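Local structure of Bis(5'-nucleosyl)-tetraphosphatase [asymmetrical] (Caenorhabditis elegans, 1KTG) at residues 17-22 / 107-112; 9-14 / 87-92. The protein hydrolyses diadenosine tetraphosphate asymmetrically to AMP and ATP, using divalent metal ions as a Nudix hydrolase. All blocks are in the same frame, centred on the assembly; numbering follows the deposited sequence.

Interaction 1. Residues 17-22 / 107-112. With MG (magnesium ion), chain E.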
loop_
_atom_site.group_PDB
_atom_site.type_symbol
_atom_site.label_atom_id
_atom_site.label_comp_id
_atom_site.label_asym_id
_atom_site.label_seq_id
_atom_site.Cartn_x
_atom_site.Cartn_y
_atom_site.Cartn_z
ATOM N N LYS A 17 11.052 -11.726 9.849
ATOM C CA LYS A 17 10.621 -10.362 10.157
ATOM C C LYS A 17 9.667 -9.778 9.121
ATOM O O LYS A 17 9.927 -9.829 7.919
ATOM C CB LYS A 17 11.832 -9.427 10.307
ATOM C CG LYS A 17 11.517 -8.078 10.955
ATOM C CD LYS A 17 11.047 -8.268 12.410
ATOM C CE LYS A 17 12.022 -7.823 13.517
ATOM N NZ LYS A 17 13.370 -7.341 13.142
ATOM N N ILE A 18 8.573 -9.197 9.605
ATOM C CA ILE A 18 7.609 -8.546 8.736
ATOM C C ILE A 18 8.191 -7.227 8.224
ATOM O O ILE A 18 8.769 -6.447 8.996
ATOM C CB ILE A 18 6.300 -8.261 9.495
ATOM C CG1 ILE A 18 5.627 -9.566 9.948
ATOM C CG2 ILE A 18 5.350 -7.434 8.630
ATOM C CD1 ILE A 18 5.096 -10.400 8.834
ATOM N N GLU A 19 8.074 -7.009 6.921
ATOM C CA GLU A 19 8.478 -5.760 6.287
ATOM C C GLU A 19 7.364 -5.318 5.359
ATOM O O GLU A 19 6.735 -6.155 4.709
ATOM C CB GLU A 19 9.775 -5.935 5.495
ATOM C CG GLU A 19 10.975 -6.286 6.358
ATOM C CD GLU A 19 12.273 -6.388 5.557
ATOM O OE1 GLU A 19 12.208 -6.634 4.339
ATOM O OE2 GLU A 19 13.358 -6.230 6.147
ATOM N N PHE A 20 7.112 -4.012 5.334
ATOM C CA PHE A 20 6.099 -3.383 4.471
ATOM C C PHE A 20 6.734 -2.627 3.292
ATOM O O PHE A 20 7.750 -1.923 3.454
ATOM C CB PHE A 20 5.249 -2.398 5.292
ATOM C CG PHE A 20 4.525 -3.045 6.439
ATOM C CD1 PHE A 20 5.085 -3.054 7.698
ATOM C CD2 PHE A 20 3.311 -3.684 6.239
ATOM C CE1 PHE A 20 4.439 -3.669 8.761
ATOM C CE2 PHE A 20 2.655 -4.298 7.296
ATOM C CZ PHE A 20 3.233 -4.294 8.556
ATOM N N LEU A 21 6.130 -2.744 2.113
ATOM C CA LEU A 21 6.653 -2.077 0.925
ATOM C C LEU A 21 6.104 -0.656 0.794
ATOM O O LEU A 21 4.899 -0.452 0.779
ATOM C CB LEU A 21 6.320 -2.874 -0.343
ATOM C CG LEU A 21 6.796 -2.267 -1.675
ATOM C CD1 LEU A 21 8.318 -2.172 -1.746
ATOM C CD2 LEU A 21 6.245 -3.037 -2.878
ATOM N N LEU A 22 6.998 0.318 0.724
ATOM C CA LEU A 22 6.607 1.696 0.495
ATOM C C LEU A 22 7.264 2.184 -0.786
ATOM O O LEU A 22 8.416 1.806 -1.090
ATOM C CB LEU A 22 6.998 2.593 1.669
ATOM C CG LEU A 22 6.271 2.312 2.985
ATOM C CD1 LEU A 22 6.782 3.260 4.059
ATOM C CD2 LEU A 22 4.767 2.458 2.838
ATOM N N TRP A 107 11.867 2.862 -3.659
ATOM C CA TRP A 107 11.038 2.052 -2.783
ATOM C C TRP A 107 11.883 1.591 -1.620
ATOM O O TRP A 107 13.095 1.737 -1.632
ATOM C CB TRP A 107 10.434 0.845 -3.524
ATOM C CG TRP A 107 11.373 -0.313 -3.773
ATOM C CD1 TRP A 107 11.638 -1.344 -2.920
ATOM C CD2 TRP A 107 12.135 -0.573 -4.957
ATOM N NE1 TRP A 107 12.532 -2.217 -3.493
ATOM C CE2 TRP A 107 12.844 -1.771 -4.748
ATOM C CE3 TRP A 107 12.283 0.082 -6.181
ATOM C CZ2 TRP A 107 13.698 -2.313 -5.704
ATOM C CZ3 TRP A 107 13.133 -0.460 -7.129
ATOM C CH2 TRP A 107 13.830 -1.642 -6.885
ATOM N N LYS A 108 11.236 1.038 -0.604
ATOM C CA LYS A 108 11.956 0.490 0.541
ATOM C C LYS A 108 11.114 -0.571 1.217
ATOM O O LYS A 108 9.890 -0.439 1.318
ATOM C CB LYS A 108 12.299 1.580 1.553
ATOM C CG LYS A 108 13.319 1.134 2.599
ATOM C CD LYS A 108 13.699 2.283 3.534
ATOM C CE LYS A 108 14.613 1.855 4.676
ATOM N NZ LYS A 108 14.682 2.914 5.754
ATOM N N TRP A 109 11.763 -1.642 1.652
ATOM C CA TRP A 109 11.075 -2.649 2.453
ATOM C C TRP A 109 11.344 -2.248 3.900
ATOM O O TRP A 109 12.490 -2.238 4.345
ATOM C CB TRP A 109 11.603 -4.043 2.152
ATOM C CG TRP A 109 11.087 -4.595 0.859
ATOM C CD1 TRP A 109 11.741 -4.646 -0.332
ATOM C CD2 TRP A 109 9.807 -5.192 0.640
ATOM N NE1 TRP A 109 10.943 -5.234 -1.284
ATOM C CE2 TRP A 109 9.750 -5.579 -0.706
ATOM C CE3 TRP A 109 8.694 -5.436 1.454
ATOM C CZ2 TRP A 109 8.629 -6.202 -1.259
ATOM C CZ3 TRP A 109 7.583 -6.060 0.899
ATOM C CH2 TRP A 109 7.562 -6.431 -0.442
ATOM N N CYS A 110 10.285 -1.923 4.634
ATOM C CA CYS A 110 10.421 -1.339 5.960
ATOM C C CYS A 110 9.774 -2.114 7.091
ATOM O O CYS A 110 8.620 -2.507 6.988
ATOM C CB CYS A 110 9.766 0.044 5.977
ATOM S SG CYS A 110 10.121 1.097 4.553
ATOM N N GLU A 111 10.527 -2.286 8.177
ATOM C CA GLU A 111 9.975 -2.803 9.421
ATOM C C GLU A 111 8.942 -1.785 9.942
ATOM O O GLU A 111 8.984 -0.603 9.599
ATOM C CB GLU A 111 11.073 -3.062 10.447
ATOM C CG GLU A 111 11.945 -4.249 10.091
ATOM C CD GLU A 111 13.005 -4.532 11.143
ATOM O OE1 GLU A 111 12.702 -4.362 12.339
ATOM O OE2 GLU A 111 14.123 -4.945 10.770
ATOM N N LEU A 112 8.004 -2.254 10.750
ATOM C CA LEU A 112 6.880 -1.428 11.193
ATOM C C LEU A 112 7.198 0.012 11.623
ATOM O O LEU A 112 6.583 0.958 11.149
ATOM C CB LEU A 112 6.149 -2.126 12.332
ATOM C CG LEU A 112 5.004 -1.306 12.931
ATOM C CD1 LEU A 112 3.895 -1.088 11.910
ATOM C CD2 LEU A 112 4.476 -1.997 14.162
HETATM MG MG MG E . 15.305 -5.414 9.157
HETATM O O HOH W 1 7.798 -5.090 11.284
HETATM O O HOH W 2 14.073 -7.107 8.529
HETATM O O HOH W 3 14.180 -4.329 7.673
#

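Interaction 2. Residues 9-14 / 87-92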
loop_
_atom_site.group_PDB
_atom_site.type_symbol
_atom_site.label_atom_id
_atom_site.label_comp_id
_atom_site.label_asym_id
_atom_site.label_seq_id
_atom_site.Cartn_x
_atom_site.Cartn_y
_atom_site.Cartn_z
ATOM N N VAL A 9 -1.532 -2.812 1.050
ATOM C CA VAL A 9 -0.410 -2.744 1.970
ATOM C C VAL A 9 0.287 -4.082 1.773
ATOM O O VAL A 9 -0.140 -5.105 2.292
ATOM C CB VAL A 9 -0.859 -2.547 3.419
ATOM C CG1 VAL A 9 0.326 -2.703 4.392
ATOM C CG2 VAL A 9 -1.482 -1.173 3.589
ATOM N N ILE A 10 1.311 -4.068 0.934
ATOM C CA ILE A 10 2.098 -5.258 0.664
ATOM C C ILE A 10 3.120 -5.470 1.767
ATOM O O ILE A 10 3.803 -4.527 2.167
ATOM C CB ILE A 10 2.872 -5.077 -0.642
ATOM C CG1 ILE A 10 1.926 -4.750 -1.809
ATOM C CG2 ILE A 10 3.749 -6.308 -0.902
ATOM C CD1 ILE A 10 0.923 -5.810 -2.118
ATOM N N TYR A 11 3.226 -6.704 2.247
ATOM C CA TYR A 11 4.259 -7.059 3.211
ATOM C C TYR A 11 4.921 -8.343 2.782
ATOM O O TYR A 11 4.385 -9.114 1.970
ATOM C CB TYR A 11 3.701 -7.221 4.628
ATOM C CG TYR A 11 2.926 -8.502 4.878
ATOM C CD1 TYR A 11 3.509 -9.571 5.546
ATOM C CD2 TYR A 11 1.610 -8.633 4.469
ATOM C CE1 TYR A 11 2.806 -10.745 5.786
ATOM C CE2 TYR A 11 0.896 -9.800 4.709
ATOM C CZ TYR A 11 1.494 -10.853 5.365
ATOM O OH TYR A 11 0.776 -12.021 5.605
ATOM N N ARG A 12 6.100 -8.569 3.339
ATOM C CA ARG A 12 6.799 -9.816 3.161
ATOM C C ARG A 12 7.378 -10.215 4.504
ATOM O O ARG A 12 7.394 -9.419 5.455
ATOM C CB ARG A 12 7.903 -9.687 2.115
ATOM C CG ARG A 12 9.135 -8.931 2.601
ATOM C CD ARG A 12 10.178 -8.708 1.520
ATOM N NE ARG A 12 11.344 -7.996 2.036
ATOM C CZ ARG A 12 12.405 -7.682 1.318
ATOM N NH1 ARG A 12 12.476 -8.032 0.027
ATOM N NH2 ARG A 12 13.412 -7.042 1.897
ATOM N N LYS A 13 7.829 -11.462 4.594
ATOM C CA LYS A 13 8.492 -11.927 5.795
ATOM C C LYS A 13 9.928 -12.212 5.369
ATOM O O LYS A 13 10.165 -13.040 4.496
ATOM C CB LYS A 13 7.793 -13.164 6.367
ATOM C CG LYS A 13 7.541 -13.065 7.856
ATOM C CD LYS A 13 6.708 -14.203 8.391
ATOM C CE LYS A 13 5.741 -13.704 9.442
ATOM N NZ LYS A 13 5.353 -14.802 10.348
ATOM N N LEU A 14 10.881 -11.466 5.919
ATOM C CA LEU A 14 12.281 -11.665 5.572
ATOM C C LEU A 14 13.011 -12.253 6.765
ATOM O O LEU A 14 13.214 -11.569 7.763
ATOM C CB LEU A 14 12.920 -10.339 5.166
ATOM C CG LEU A 14 14.419 -10.393 4.895
ATOM C CD1 LEU A 14 14.748 -11.322 3.741
ATOM C CD2 LEU A 14 14.975 -9.021 4.641
ATOM N N TYR A 87 -7.408 0.319 1.711
ATOM C CA TYR A 87 -6.284 -0.621 1.628
ATOM C C TYR A 87 -6.649 -1.992 2.190
ATOM O O TYR A 87 -7.286 -2.090 3.234
ATOM C CB TYR A 87 -5.104 -0.136 2.490
ATOM C CG TYR A 87 -4.366 1.070 1.970
ATOM C CD1 TYR A 87 -4.652 2.342 2.447
ATOM C CD2 TYR A 87 -3.354 0.931 1.040
ATOM C CE1 TYR A 87 -3.967 3.443 1.984
ATOM C CE2 TYR A 87 -2.659 2.024 0.578
ATOM C CZ TYR A 87 -2.970 3.274 1.045
ATOM O OH TYR A 87 -2.268 4.360 0.582
ATOM N N TRP A 88 -6.201 -3.028 1.492
ATOM C CA TRP A 88 -6.219 -4.399 1.989
ATOM C C TRP A 88 -4.772 -4.829 2.260
ATOM O O TRP A 88 -3.856 -4.404 1.572
ATOM C CB TRP A 88 -6.793 -5.356 0.949
ATOM C CG TRP A 88 -8.277 -5.405 0.807
ATOM C CD1 TRP A 88 -9.142 -6.273 1.431
ATOM C CD2 TRP A 88 -9.076 -4.630 -0.090
ATOM N NE1 TRP A 88 -10.427 -6.046 1.008
ATOM C CE2 TRP A 88 -10.417 -5.041 0.074
ATOM C CE3 TRP A 88 -8.801 -3.601 -0.998
ATOM C CZ2 TRP A 88 -11.467 -4.474 -0.648
ATOM C CZ3 TRP A 88 -9.845 -3.048 -1.714
ATOM C CH2 TRP A 88 -11.160 -3.482 -1.531
ATOM N N LEU A 89 -4.573 -5.671 3.272
ATOM C CA LEU A 89 -3.255 -6.229 3.583
ATOM C C LEU A 89 -2.992 -7.413 2.633
ATOM O O LEU A 89 -3.875 -8.204 2.370
ATOM C CB LEU A 89 -3.216 -6.671 5.054
ATOM C CG LEU A 89 -1.890 -7.203 5.598
ATOM C CD1 LEU A 89 -0.811 -6.120 5.604
ATOM C CD2 LEU A 89 -2.064 -7.800 6.984
ATOM N N ALA A 90 -1.776 -7.527 2.108
ATOM C CA ALA A 90 -1.462 -8.575 1.148
ATOM C C ALA A 90 -0.024 -9.048 1.292
ATOM O O ALA A 90 0.906 -8.238 1.301
ATOM C CB ALA A 90 -1.698 -8.065 -0.257
ATOM N N LYS A 91 0.156 -10.359 1.382
ATOM C CA LYS A 91 1.477 -10.934 1.535
ATOM C C LYS A 91 2.111 -11.240 0.188
ATOM O O LYS A 91 1.511 -11.914 -0.637
ATOM C CB LYS A 91 1.409 -12.228 2.322
ATOM C CG LYS A 91 2.753 -12.900 2.525
ATOM C CD LYS A 91 2.659 -14.088 3.460
ATOM C CE LYS A 91 4.023 -14.701 3.716
ATOM N NZ LYS A 91 3.926 -15.828 4.684
ATOM N N LEU A 92 3.322 -10.735 -0.019
ATOM C CA LEU A 92 4.119 -11.107 -1.184
ATOM C C LEU A 92 4.769 -12.438 -0.825
ATOM O O LEU A 92 5.697 -12.481 -0.037
ATOM C CB LEU A 92 5.171 -10.049 -1.488
ATOM C CG LEU A 92 6.003 -10.289 -2.755
ATOM C CD1 LEU A 92 5.140 -10.186 -4.003
ATOM C CD2 LEU A 92 7.151 -9.286 -2.809
HETATM O O HOH W 4 7.397 -13.414 2.243
#

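Interaction 1. Residues 17-22 / 107-112
An antiparallel ladder in the mixed beta sheet of the Nudix fold joins Phe-20 and Leu-22 to Cys-110 and Lys-108, and two hydrogen-bonded pairs carry it. Phe-20 N reaches Cys-110 O at 2.7 Å, with the N-H nearly straight (176°), and Cys-110 N returns the bond to Phe-20 O. Leu-22 and Lys-108 exchange a second pair of bonds. On one face of the sheet the indole of Trp-109 lies against Leu-21, whose CB sits 3.8 Å from the centroid of the six-membered ring in a CH-pi contact, while Leu-21 CD1 also meets Trp-107 CD1 at 3.6 Å. The chi1 of Leu-21 (179°), which sets CG opposite the backbone N, carries this branch to both indoles. The Nudix fold is an alpha/beta/alpha sandwich, and here helix 112-119 covers Leu-22 and Cys-110 on the other face, where Leu-22 CD1 approaches Cys-110 SG at 4.0 Å. Beyond Cys-110 the chain turns into that helix through Glu-111 at its N-cap position, and chemistry turns polar. Glu-111 OE2 binds a magnesium ion at 2.0 Å, distinct from the ions near the AMP; OE1 of the same carboxylate forms a salt bridge with Lys-17 NZ at 3.2 Å, its hydrogen bond weak. Two waters on the metal each donate to Glu-19 OE2, so this second carboxylate serves the ion from the outer shell, while Glu-19 OE1 pairs with Arg-12. A further water links Ile-18 O to Leu-112 N.

Interaction 2. Residues 9-14 / 87-92
Val-9 and Tyr-11 grip the neighbouring strand by a run of parallel-sheet hydrogen bonds, alternating with Trp-88, Ala-90 and Leu-92. The last is the straightest: Leu-92 N to Tyr-11 O, 2.8 Å with an N-H angle of 172°. Packing is tight on the face of Val-9, Tyr-11 and Leu-89, against helix 122-137. There Leu-89 CD1 fits between Val-9 CG1 (3.8 Å) and Tyr-11 CD2 (3.7 Å). CG of Tyr-11 stands between its backbone N and carbonyl carbon (chi1 75°), which brings the ring across to Lys-91, whose CA lies over one ring face and whose CB comes within 3.3 Å of Tyr-11 CZ. Tyr-11 OH is hydrogen-bonded to His-67 NE2. Replacing Tyr-11 by an alanine would probably leave Leu-89 and the Lys-91 methylenes without their aromatic cover and His-67 without its phenol partner. On the other face Ile-10 CD1 meets Ala-90 CB at 3.9 Å. Toward the C-terminal ends of the two strands the contact slackens: a water joins Lys-13 N and Leu-92 O, and the partly exposed Lys-91 runs out fully extended. Backbone bonds thus set the register, while the phenol covers the start of the Lys-91 chain and puts its one polar atom on His-67.

Strands 3-14 and 17-25 are neighbours in one sheet, so interactions 1 and 2 are successive steps across it: 107-112 pairs with 17-22, and 87-92 with 9-14, their segments alternating along the chain. Interaction 2 lies deeper, with mostly buried residues, parallel pairing and apolar packing. Interaction 1 is partly buried and antiparallel, and its outer end gives way to carboxylates, a magnesium ion and water. The two meet at Arg-12 of interaction 2, which reaches two residues of interaction 1: its NH2 forms a salt bridge with Glu-19 OE1 at 2.8 Å, and its guanidinium makes a cation-pi contact with Trp-109.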